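Local coordinates for glyoxalase family protein (Listeria monocytogenes, PDB 2P7O), which catalyses the hydration of the antibiotic fosfomycin, very probably with manganese as cofactor, and so makes the bacterium resistant to it, at residues Lys17-Phe21 with Phe109-Asp113. Numbering follows the deposited sequence.
Sequences KTTAF and FYDFD
Phe21 reaches from helix 15-26 over the loop that follows strand 106-110. Phe21 CB lies 3.8 Å from Phe112 CE1. CG is anti to the backbone N (chi1 178°), which carries the ring off the helix and over Asp111. There Asp111 CB sits above the ring centre, 3.6 Å from the centroid of the Phe21 ring, in a CH-pi contact. CD1 lies against Asp111 CA and CB, CD2 and CE2 against CB. Phe21 CE1 comes within 3.5 Å of Tyr110 O, a buried carbonyl oxygen with no polar partner in the model. At the tip, Phe21 CZ meets Phe109 CE1 at 3.6 Å, arriving at the edge of the Phe109 ring. The Phe109 side chain is about 11 Å from the manganese ion. Leu89 and Val91 also touch Phe21.

Phe112 turns back to the helix. The edge of its ring meets Lys17 O, and Phe112 CD1 packs on Lys17 CB.

The Asp111 carboxylate plane is turned 66° from the Phe21 ring. Asp111 OD2 accepts a hydrogen bond of 2.9 Å from Asp113 N, from above the carboxylate plane, and this closes an Asx turn. Asp111 OD1 is hydrogen-bonded to His115 ND1, so both oxygens help fix the loop.

Beside the rings, two waters bridge Thr18 OG1 and Asp113 OD2. Water 1 also accepts from Phe112 N. Asp113 OD1 accepts a hydrogen bond from the backbone N of Lys13, just ahead of the helix.

The contact packs helix 15-26 on the turn after strand 106-110, an arrangement that fits the glyoxalase (vicinal oxygen chelate) fold.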
loop_
_atom_site.group_PDB
_atom_site.type_symbol
_atom_site.label_atom_id
_atom_site.label_comp_id
_atom_site.label_asym_id
_atom_site.label_seq_id
_atom_site.Cartn_x
_atom_site.Cartn_y
_atom_site.Cartn_z
ATOM N N LYS A 17 -9.288 -0.430 -17.522
ATOM C CA LYS A 17 -7.894 -0.068 -17.771
ATOM C C LYS A 17 -7.012 -0.639 -16.665
ATOM O O LYS A 17 -5.962 -1.233 -16.905
ATOM C CB LYS A 17 -7.728 1.480 -17.807
ATOM C CG LYS A 17 -8.394 1.922 -19.119
ATOM C CD LYS A 17 -8.346 3.443 -19.209
ATOM C CE LYS A 17 -8.487 3.933 -20.646
ATOM N NZ LYS A 17 -8.179 5.406 -20.692
ATOM N N THR A 18 -7.459 -0.491 -15.408
ATOM C CA THR A 18 -6.612 -1.002 -14.338
ATOM C C THR A 18 -6.503 -2.508 -14.353
ATOM O O THR A 18 -5.480 -3.041 -13.979
ATOM C CB THR A 18 -7.113 -0.431 -13.017
ATOM O OG1 THR A 18 -7.075 1.013 -13.247
ATOM C CG2 THR A 18 -6.278 -0.836 -11.819
ATOM N N THR A 19 -7.570 -3.202 -14.706
ATOM C CA THR A 19 -7.501 -4.673 -14.840
ATOM C C THR A 19 -6.384 -5.064 -15.804
ATOM O O THR A 19 -5.611 -5.994 -15.606
ATOM C CB THR A 19 -8.858 -5.153 -15.382
ATOM O OG1 THR A 19 -9.790 -4.994 -14.278
ATOM C CG2 THR A 19 -8.797 -6.642 -15.683
ATOM N N ALA A 20 -6.267 -4.298 -16.884
ATOM C CA ALA A 20 -5.287 -4.664 -17.913
ATOM C C ALA A 20 -3.890 -4.361 -17.381
ATOM O O ALA A 20 -2.991 -5.197 -17.637
ATOM C CB ALA A 20 -5.606 -3.930 -19.179
ATOM N N PHE A 21 -3.716 -3.233 -16.661
ATOM C CA PHE A 21 -2.433 -2.920 -16.047
ATOM C C PHE A 21 -1.970 -4.060 -15.132
ATOM O O PHE A 21 -0.849 -4.583 -15.235
ATOM C CB PHE A 21 -2.670 -1.606 -15.259
ATOM C CG PHE A 21 -1.427 -1.162 -14.504
ATOM C CD1 PHE A 21 -0.392 -0.534 -15.148
ATOM C CD2 PHE A 21 -1.366 -1.395 -13.153
ATOM C CE1 PHE A 21 0.768 -0.175 -14.482
ATOM C CE2 PHE A 21 -0.218 -1.050 -12.462
ATOM C CZ PHE A 21 0.807 -0.385 -13.120
ATOM N N PHE A 109 7.310 2.846 -11.767
ATOM C CA PHE A 109 6.380 3.177 -12.837
ATOM C C PHE A 109 5.000 3.438 -12.247
ATOM O O PHE A 109 4.684 3.098 -11.090
ATOM C CB PHE A 109 6.317 2.047 -13.891
ATOM C CG PHE A 109 5.910 0.702 -13.288
ATOM C CD1 PHE A 109 4.658 0.138 -13.453
ATOM C CD2 PHE A 109 6.842 -0.000 -12.562
ATOM C CE1 PHE A 109 4.323 -1.085 -12.894
ATOM C CE2 PHE A 109 6.572 -1.243 -12.012
ATOM C CZ PHE A 109 5.328 -1.795 -12.207
ATOM N N TYR A 110 4.139 4.151 -12.952
ATOM C CA TYR A 110 2.832 4.507 -12.391
ATOM C C TYR A 110 1.748 3.676 -13.054
ATOM O O TYR A 110 2.054 3.091 -14.091
ATOM C CB TYR A 110 2.468 5.989 -12.738
ATOM C CG TYR A 110 3.474 6.921 -12.116
ATOM C CD1 TYR A 110 4.696 7.120 -12.781
ATOM C CD2 TYR A 110 3.250 7.511 -10.874
ATOM C CE1 TYR A 110 5.644 7.958 -12.220
ATOM C CE2 TYR A 110 4.240 8.345 -10.319
ATOM C CZ TYR A 110 5.411 8.534 -10.989
ATOM O OH TYR A 110 6.370 9.369 -10.468
ATOM N N ASP A 111 0.550 3.653 -12.456
ATOM C CA ASP A 111 -0.555 3.006 -13.189
ATOM C C ASP A 111 -1.270 4.069 -14.020
ATOM O O ASP A 111 -0.607 5.017 -14.464
ATOM C CB ASP A 111 -1.535 2.254 -12.299
ATOM C CG ASP A 111 -2.155 3.112 -11.201
ATOM O OD1 ASP A 111 -3.014 2.553 -10.443
ATOM O OD2 ASP A 111 -1.833 4.300 -11.127
ATOM N N PHE A 112 -2.573 3.932 -14.173
ATOM C CA PHE A 112 -3.308 4.955 -14.938
ATOM C C PHE A 112 -3.950 5.961 -13.991
ATOM O O PHE A 112 -4.707 6.809 -14.462
ATOM C CB PHE A 112 -4.407 4.260 -15.754
ATOM C CG PHE A 112 -3.877 3.315 -16.829
ATOM C CD1 PHE A 112 -4.059 1.941 -16.806
ATOM C CD2 PHE A 112 -3.178 3.834 -17.912
ATOM C CE1 PHE A 112 -3.560 1.129 -17.805
ATOM C CE2 PHE A 112 -2.667 3.020 -18.912
ATOM C CZ PHE A 112 -2.883 1.655 -18.888
ATOM N N ASP A 113 -3.641 5.882 -12.690
ATOM C CA ASP A 113 -4.348 6.741 -11.717
ATOM C C ASP A 113 -3.357 7.339 -10.718
ATOM O O ASP A 113 -3.718 7.513 -9.523
ATOM C CB ASP A 113 -5.371 5.858 -10.961
ATOM C CG ASP A 113 -6.458 5.416 -11.939
ATOM O OD1 ASP A 113 -7.406 6.199 -12.196
ATOM O OD2 ASP A 113 -6.367 4.302 -12.514
HETATM O O HOH W 1 -4.796 2.322 -12.650
HETATM O O HOH W 2 -8.206 3.697 -14.211
#